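Local atomic coordinates of UPF0255 protein frsA (PDB entry 4I4C), a protein that probably hydrolyses carboxylic esters to an alcohol and a carboxylate, as a serine esterase of the alpha/beta hydrolase clan. Residues T117-S122 and A160-K165; L217-I222 and L409-L414. All blocks are in the same frame, centred on the assembly; numbering follows the deposited sequence.

Contact 1: T117-S122 and A160-K165; sequences TNEAAS and AAKKSK
S122 and A160 mark the tight end of this contact: their CA atoms, 4.4 Å apart, are the nearest CA pair between the two segments. With its hydroxyl anti to the backbone N (chi1 -169°), S122 sends OG across to the main chain of the other helix, where it donates to A160 O at 2.8 Å. A C=O...donor angle of 131° and a 35° tilt from the carbonyl plane show the hydroxyl arriving well off the C=O line and out of that plane, while weak backbone bonds from K163 N and S164 N share the same oxygen near the end of helix 144-163. S164 CB packs 3.3 Å from S122 OG, and A160 CB meets S122 O. S122 and A160 are both buried.

K163 carries the contact outward. Bends at chi2 and chi4 lay its chain along the type II' turn T117-A120 and the first helical residue, with CE 3.7 Å from A121 CB. Its NZ lies 3.1 Å from N118 N, two donors that cannot bond; a weak hydrogen bond goes instead to N118 OD1 at 3.3 Å. Looser still is the solvent side, where E119 and K165 reach obliquely toward each other and E119 OE1 stands 4.0 Å from K165 NZ, a long salt bridge.

S164 OG turns back to bond with Y166 N, just after the segment. A160 also touches L125 and F126, so the start of helix 121-136 is joined to the end of helix 144-163, shortly before strand 167-175.

Contact 2: L217-I222 and L409-L414; sequences LAKHDI and LEDELL
A Schellman motif closes helix 210-217 at this contact, and the turn it makes places H220 and I222 against the end of helix 394-413. The evidence is the pair of backbone bonds I222 N to L217 O (3.1 Å) and D221 N to A218 O, with D221 at positive phi (57°) as the C-prime residue. L217 O also accepts from H220 N, the two donors reaching it from opposite faces of its plane.

From the turn, H220 points toward the helix. Its ring and the carboxylate of E410 are inclined by 61°, and H220 NE2 makes close polar approaches to E410 OE1 at 3.4 Å and E410 OE2 at 3.5 Å. E410 gets there by an extended chain whose CG is anti to the backbone N (chi1 -169°). H220 ND1 makes a weak hydrogen bond to H216 O, which probably helps to hold the ring. L414 approaches the base of the same side chain, CD1 coming 3.8 Å from H220 CB.

Alongside the H220-E410 pair the contact is apolar. I222 meets three leucines with separate atoms: CG1 is 4.1 Å from L414 CD2, CD1 is 4.3 Å from L409 CB, and CG2 faces L413 CD2. L217 CD2 adds a contact with L409 CD1 at 4.3 Å. These distances are those of van der Waals contact.

V196 of strand 193-199 touches L217, L409 and L413, while P194 touches L414. The helix end 409-413 and the turn leading into strand 223-226 therefore pack together over one strand of the central sheet.

Read from the N terminus, contact 1 comes first: 117-122 and 160-165 close a loop of 37 residues, 30 of them helical, made by helices 121-136 and 144-163. The chain then enters the mixed sheet through strands 167-175, 178-186 and 193-199 before helix 210-217 leads into contact 2. There, 186 residues separate 217-222 from 409-414. The two loops are in series, neither nested nor crossed. Contact 1 joins the start of helix 121-136 to the end of helix 144-163, and contact 2 joins the end of helix 394-413 to the turn between helix 210-217 and strand 223-226. Their centres lie 23 Å apart and their nearest atoms about 8 Å apart, with no touch between them.

Contact 1: T117-S122 and A160-K165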
ATOM      1  N   THR A 117     -22.093  18.033   6.956  1.00 54.48           N
ATOM      2  CA  THR A 117     -22.314  18.342   5.550  1.00 61.91           C
ATOM      3  C   THR A 117     -21.010  18.842   4.930  1.00 64.55           C
ATOM      4  O   THR A 117     -20.145  19.385   5.629  1.00 61.24           O
ATOM      5  CB  THR A 117     -23.388  19.432   5.369  1.00 64.71           C
ATOM      6  OG1 THR A 117     -22.905  20.662   5.917  1.00 69.62           O
ATOM      7  CG2 THR A 117     -24.693  19.051   6.067  1.00 68.32           C
ATOM      8  N   ASN A 118     -20.878  18.649   3.620  1.00 66.39           N
ATOM      9  CA  ASN A 118     -19.739  19.152   2.853  1.00 56.64           C
ATOM     10  C   ASN A 118     -18.358  18.746   3.353  1.00 53.22           C
ATOM     11  O   ASN A 118     -18.036  17.562   3.408  1.00 53.51           O
ATOM     12  CB  ASN A 118     -19.816  20.670   2.729  1.00 56.96           C
ATOM     13  CG  ASN A 118     -21.076  21.121   2.051  1.00 63.08           C
ATOM     14  OD1 ASN A 118     -22.120  20.482   2.176  1.00 72.08           O
ATOM     15  ND2 ASN A 118     -20.991  22.217   1.316  1.00 63.74           N
ATOM     16  N   GLU A 119     -17.555  19.744   3.722  1.00 53.68           N
ATOM     17  CA  GLU A 119     -16.124  19.556   3.985  1.00 57.16           C
ATOM     18  C   GLU A 119     -15.830  18.807   5.288  1.00 58.12           C
ATOM     19  O   GLU A 119     -14.671  18.603   5.658  1.00 59.10           O
ATOM     20  CB  GLU A 119     -15.391  20.905   3.957  1.00 59.57           C
ATOM     21  CG  GLU A 119     -13.899  20.814   3.640  1.00 67.10           C
ATOM     22  CD  GLU A 119     -13.197  22.163   3.691  1.00 68.91           C
ATOM     23  OE1 GLU A 119     -13.796  23.166   3.244  1.00 70.25           O
ATOM     24  OE2 GLU A 119     -12.048  22.218   4.181  1.00 66.87           O
ATOM     25  N   ALA A 120     -16.883  18.398   5.984  1.00 55.37           N
ATOM     26  CA  ALA A 120     -16.722  17.579   7.175  1.00 42.11           C
ATOM     27  C   ALA A 120     -17.288  16.187   6.906  1.00 34.89           C
ATOM     28  O   ALA A 120     -16.639  15.180   7.179  1.00 34.21           O
ATOM     29  CB  ALA A 120     -17.397  18.227   8.358  1.00 40.24           C
ATOM     30  N   ALA A 121     -18.500  16.142   6.364  1.00 29.19           N
ATOM     31  CA  ALA A 121     -19.101  14.893   5.922  1.00 37.67           C
ATOM     32  C   ALA A 121     -18.158  14.098   5.003  1.00 41.60           C
ATOM     33  O   ALA A 121     -18.025  12.877   5.145  1.00 33.24           O
ATOM     34  CB  ALA A 121     -20.409  15.166   5.223  1.00 39.21           C
ATOM     35  N   SER A 122     -17.512  14.802   4.069  1.00 41.33           N
ATOM     36  CA  SER A 122     -16.578  14.188   3.128  1.00 36.88           C
ATOM     37  C   SER A 122     -15.418  13.556   3.879  1.00 35.51           C
ATOM     38  O   SER A 122     -15.056  12.393   3.653  1.00 34.24           O
ATOM     39  CB  SER A 122     -16.028  15.246   2.160  1.00 39.88           C
ATOM     40  OG  SER A 122     -15.335  14.645   1.088  1.00 42.25           O
ATOM     41  N   ALA A 160     -17.347   9.579  -0.009  1.00 22.46           N
ATOM     42  CA  ALA A 160     -16.532  10.724   0.391  1.00 29.51           C
ATOM     43  C   ALA A 160     -16.182  11.580  -0.831  1.00 24.39           C
ATOM     44  O   ALA A 160     -16.273  12.803  -0.788  1.00 27.05           O
ATOM     45  CB  ALA A 160     -15.250  10.258   1.062  1.00 23.00           C
ATOM     46  N   ALA A 161     -15.769  10.919  -1.906  1.00 22.63           N
ATOM     47  CA  ALA A 161     -15.363  11.615  -3.131  1.00 29.03           C
ATOM     48  C   ALA A 161     -16.498  12.469  -3.677  1.00 39.09           C
ATOM     49  O   ALA A 161     -16.297  13.613  -4.097  1.00 39.29           O
ATOM     50  CB  ALA A 161     -14.909  10.611  -4.176  1.00 30.35           C
ATOM     51  N   LYS A 162     -17.697  11.894  -3.656  1.00 44.42           N
ATOM     52  CA  LYS A 162     -18.904  12.545  -4.152  1.00 47.03           C
ATOM     53  C   LYS A 162     -19.250  13.781  -3.325  1.00 45.76           C
ATOM     54  O   LYS A 162     -19.830  14.741  -3.834  1.00 47.12           O
ATOM     55  CB  LYS A 162     -20.067  11.550  -4.130  1.00 51.09           C
ATOM     56  CG  LYS A 162     -21.275  11.973  -4.934  1.00 62.30           C
ATOM     57  CD  LYS A 162     -20.911  12.241  -6.388  1.00 66.12           C
ATOM     58  CE  LYS A 162     -22.147  12.595  -7.191  1.00 70.35           C
ATOM     59  NZ  LYS A 162     -23.209  11.567  -6.992  1.00 71.60           N
ATOM     60  N   LYS A 163     -18.869  13.753  -2.053  1.00 46.05           N
ATOM     61  CA  LYS A 163     -19.167  14.832  -1.116  1.00 42.57           C
ATOM     62  C   LYS A 163     -18.091  15.911  -1.148  1.00 40.17           C
ATOM     63  O   LYS A 163     -18.326  17.045  -0.729  1.00 34.54           O
ATOM     64  CB  LYS A 163     -19.301  14.268   0.305  1.00 45.55           C
ATOM     65  CG  LYS A 163     -20.015  15.180   1.299  1.00 51.83           C
ATOM     66  CD  LYS A 163     -21.531  15.157   1.113  1.00 51.03           C
ATOM     67  CE  LYS A 163     -22.241  16.061   2.132  1.00 50.92           C
ATOM     68  NZ  LYS A 163     -22.789  17.332   1.543  1.00 47.93           N
ATOM     69  N   SER A 164     -16.906  15.556  -1.650  1.00 28.05           N
ATOM     70  CA  SER A 164     -15.775  16.457  -1.586  1.00 33.74           C
ATOM     71  C   SER A 164     -15.949  17.602  -2.563  1.00 37.63           C
ATOM     72  O   SER A 164     -16.555  17.442  -3.622  1.00 43.90           O
ATOM     73  CB  SER A 164     -14.467  15.721  -1.904  1.00 31.81           C
ATOM     74  OG  SER A 164     -13.364  16.583  -1.708  1.00 30.83           O
ATOM     75  N   LYS A 165     -15.398  18.752  -2.201  1.00 42.15           N
ATOM     76  CA  LYS A 165     -15.282  19.874  -3.120  1.00 42.04           C
ATOM     77  C   LYS A 165     -14.236  19.557  -4.199  1.00 37.12           C
ATOM     78  O   LYS A 165     -14.203  20.198  -5.245  1.00 34.76           O
ATOM     79  CB  LYS A 165     -14.896  21.142  -2.353  1.00 47.31           C
ATOM     80  CG  LYS A 165     -13.425  21.210  -1.976  1.00 51.81           C
ATOM     81  CD  LYS A 165     -13.146  22.217  -0.860  1.00 54.92           C
ATOM     82  CE  LYS A 165     -11.738  22.794  -1.001  1.00 54.06           C
ATOM     83  NZ  LYS A 165     -11.220  23.400   0.256  1.00 52.73           N
TER

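Contact 2: L217-I222 and L409-L414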
ATOM      1  N   LEU A 217      -0.235  17.073  -2.399  1.00 20.70           N
ATOM      2  CA  LEU A 217      -0.289  17.277  -3.841  1.00 21.23           C
ATOM      3  C   LEU A 217      -1.277  18.374  -4.256  1.00 24.27           C
ATOM      4  O   LEU A 217      -1.008  19.143  -5.184  1.00 23.95           O
ATOM      5  CB  LEU A 217      -0.619  15.966  -4.547  1.00 20.34           C
ATOM      6  CG  LEU A 217       0.366  14.822  -4.323  1.00 24.28           C
ATOM      7  CD1 LEU A 217      -0.207  13.520  -4.868  1.00 19.44           C
ATOM      8  CD2 LEU A 217       1.685  15.138  -4.978  1.00 23.66           C
ATOM      9  N   ALA A 218      -2.412  18.457  -3.570  1.00 19.50           N
ATOM     10  CA  ALA A 218      -3.491  19.343  -4.005  1.00 25.15           C
ATOM     11  C   ALA A 218      -3.109  20.808  -3.884  1.00 31.65           C
ATOM     12  O   ALA A 218      -3.625  21.645  -4.622  1.00 32.54           O
ATOM     13  CB  ALA A 218      -4.779  19.080  -3.220  1.00 20.90           C
ATOM     14  N   LYS A 219      -2.216  21.110  -2.944  1.00 34.76           N
ATOM     15  CA  LYS A 219      -1.793  22.481  -2.690  1.00 37.64           C
ATOM     16  C   LYS A 219      -0.965  23.022  -3.850  1.00 32.33           C
ATOM     17  O   LYS A 219      -0.734  24.226  -3.955  1.00 29.01           O
ATOM     18  CB  LYS A 219      -1.049  22.571  -1.352  1.00 43.98           C
ATOM     19  CG  LYS A 219      -2.001  22.380  -0.163  1.00 53.95           C
ATOM     20  CD  LYS A 219      -1.305  22.339   1.190  1.00 57.40           C
ATOM     21  CE  LYS A 219      -2.344  22.279   2.307  1.00 56.15           C
ATOM     22  NZ  LYS A 219      -1.794  21.800   3.607  1.00 55.33           N
ATOM     23  N   HIS A 220      -0.558  22.123  -4.739  1.00 32.55           N
ATOM     24  CA  HIS A 220       0.189  22.495  -5.939  1.00 33.88           C
ATOM     25  C   HIS A 220      -0.588  22.191  -7.213  1.00 29.48           C
ATOM     26  O   HIS A 220      -0.027  22.204  -8.312  1.00 30.01           O
ATOM     27  CB  HIS A 220       1.528  21.763  -5.971  1.00 36.65           C
ATOM     28  CG  HIS A 220       2.448  22.145  -4.858  1.00 37.97           C
ATOM     29  ND1 HIS A 220       2.542  21.420  -3.688  1.00 45.32           N
ATOM     30  CD2 HIS A 220       3.307  23.181  -4.729  1.00 35.69           C
ATOM     31  CE1 HIS A 220       3.424  21.991  -2.889  1.00 39.21           C
ATOM     32  NE2 HIS A 220       3.905  23.060  -3.497  1.00 36.18           N
ATOM     33  N   ASP A 221      -1.876  21.904  -7.054  1.00 26.73           N
ATOM     34  CA  ASP A 221      -2.734  21.505  -8.170  1.00 32.13           C
ATOM     35  C   ASP A 221      -2.222  20.270  -8.922  1.00 29.05           C
ATOM     36  O   ASP A 221      -2.560  20.066 -10.076  1.00 24.91           O
ATOM     37  CB  ASP A 221      -2.956  22.672  -9.133  1.00 34.75           C
ATOM     38  CG  ASP A 221      -3.794  23.775  -8.520  1.00 42.71           C
ATOM     39  OD1 ASP A 221      -4.877  23.477  -7.968  1.00 41.03           O
ATOM     40  OD2 ASP A 221      -3.366  24.943  -8.577  1.00 46.16           O
ATOM     41  N   ILE A 222      -1.418  19.453  -8.252  1.00 21.21           N
ATOM     42  CA  ILE A 222      -0.978  18.184  -8.807  1.00 21.33           C
ATOM     43  C   ILE A 222      -2.038  17.099  -8.591  1.00 24.36           C
ATOM     44  O   ILE A 222      -2.365  16.738  -7.452  1.00 26.34           O
ATOM     45  CB  ILE A 222       0.356  17.722  -8.180  1.00 19.66           C
ATOM     46  CG1 ILE A 222       1.462  18.737  -8.463  1.00 24.64           C
ATOM     47  CG2 ILE A 222       0.755  16.326  -8.713  1.00 18.90           C
ATOM     48  CD1 ILE A 222       2.782  18.342  -7.886  1.00 24.57           C
ATOM     49  N   LEU A 409       8.885  16.876  -6.607  1.00 30.44           N
ATOM     50  CA  LEU A 409       7.830  16.975  -7.611  1.00 30.33           C
ATOM     51  C   LEU A 409       7.585  18.418  -8.012  1.00 27.32           C
ATOM     52  O   LEU A 409       7.348  18.715  -9.178  1.00 31.88           O
ATOM     53  CB  LEU A 409       6.551  16.317  -7.105  1.00 29.92           C
ATOM     54  CG  LEU A 409       6.736  14.807  -6.993  1.00 27.55           C
ATOM     55  CD1 LEU A 409       5.805  14.219  -5.950  1.00 32.20           C
ATOM     56  CD2 LEU A 409       6.518  14.145  -8.348  1.00 26.02           C
ATOM     57  N   GLU A 410       7.653  19.313  -7.039  1.00 25.77           N
ATOM     58  CA  GLU A 410       7.585  20.739  -7.296  1.00 30.38           C
ATOM     59  C   GLU A 410       8.676  21.142  -8.286  1.00 36.76           C
ATOM     60  O   GLU A 410       8.402  21.837  -9.268  1.00 42.91           O
ATOM     61  CB  GLU A 410       7.775  21.491  -5.983  1.00 43.57           C
ATOM     62  CG  GLU A 410       7.468  22.965  -6.022  1.00 45.14           C
ATOM     63  CD  GLU A 410       7.160  23.502  -4.641  1.00 43.11           C
ATOM     64  OE1 GLU A 410       7.288  22.730  -3.664  1.00 39.59           O
ATOM     65  OE2 GLU A 410       6.781  24.687  -4.531  1.00 45.67           O
ATOM     66  N   ASP A 411       9.908  20.696  -8.033  1.00 31.01           N
ATOM     67  CA  ASP A 411      11.047  21.077  -8.878  1.00 36.30           C
ATOM     68  C   ASP A 411      11.012  20.473 -10.280  1.00 31.66           C
ATOM     69  O   ASP A 411      11.375  21.136 -11.252  1.00 39.61           O
ATOM     70  CB  ASP A 411      12.387  20.740  -8.205  1.00 41.41           C
ATOM     71  CG  ASP A 411      12.597  21.492  -6.891  1.00 49.07           C
ATOM     72  OD1 ASP A 411      11.875  22.482  -6.632  1.00 47.78           O
ATOM     73  OD2 ASP A 411      13.491  21.090  -6.115  1.00 47.52           O
ATOM     74  N   GLU A 412      10.573  19.226 -10.393  1.00 22.46           N
ATOM     75  CA  GLU A 412      10.707  18.518 -11.659  1.00 29.04           C
ATOM     76  C   GLU A 412       9.421  18.488 -12.475  1.00 29.48           C
ATOM     77  O   GLU A 412       9.469  18.429 -13.705  1.00 23.01           O
ATOM     78  CB  GLU A 412      11.256  17.104 -11.440  1.00 29.24           C
ATOM     79  CG  GLU A 412      12.621  17.064 -10.748  1.00 29.07           C
ATOM     80  CD  GLU A 412      13.748  17.609 -11.622  1.00 25.21           C
ATOM     81  OE1 GLU A 412      13.521  17.785 -12.832  1.00 29.13           O
ATOM     82  OE2 GLU A 412      14.855  17.846 -11.101  1.00 33.83           O
ATOM     83  N   LEU A 413       8.279  18.544 -11.790  1.00 26.39           N
ATOM     84  CA  LEU A 413       6.971  18.490 -12.442  1.00 26.60           C
ATOM     85  C   LEU A 413       6.381  19.871 -12.750  1.00 34.77           C
ATOM     86  O   LEU A 413       5.835  20.077 -13.833  1.00 32.64           O
ATOM     87  CB  LEU A 413       5.981  17.695 -11.586  1.00 24.31           C
ATOM     88  CG  LEU A 413       5.243  16.500 -12.173  1.00 31.92           C
ATOM     89  CD1 LEU A 413       6.223  15.528 -12.804  1.00 35.45           C
ATOM     90  CD2 LEU A 413       4.396  15.813 -11.060  1.00 19.69           C
ATOM     91  N   LEU A 414       6.467  20.809 -11.805  1.00 23.20           N
ATOM     92  CA  LEU A 414       5.956  22.165 -12.038  1.00 27.57           C
ATOM     93  C   LEU A 414       7.067  23.023 -12.640  1.00 33.83           C
ATOM     94  O   LEU A 414       7.246  24.185 -12.280  1.00 37.87           O
ATOM     95  CB  LEU A 414       5.452  22.793 -10.737  1.00 27.94           C
ATOM     96  CG  LEU A 414       4.439  21.939  -9.947  1.00 29.96           C
ATOM     97  CD1 LEU A 414       3.940  22.643  -8.708  1.00 30.42           C
ATOM     98  CD2 LEU A 414       3.273  21.545 -10.827  1.00 27.55           C
TER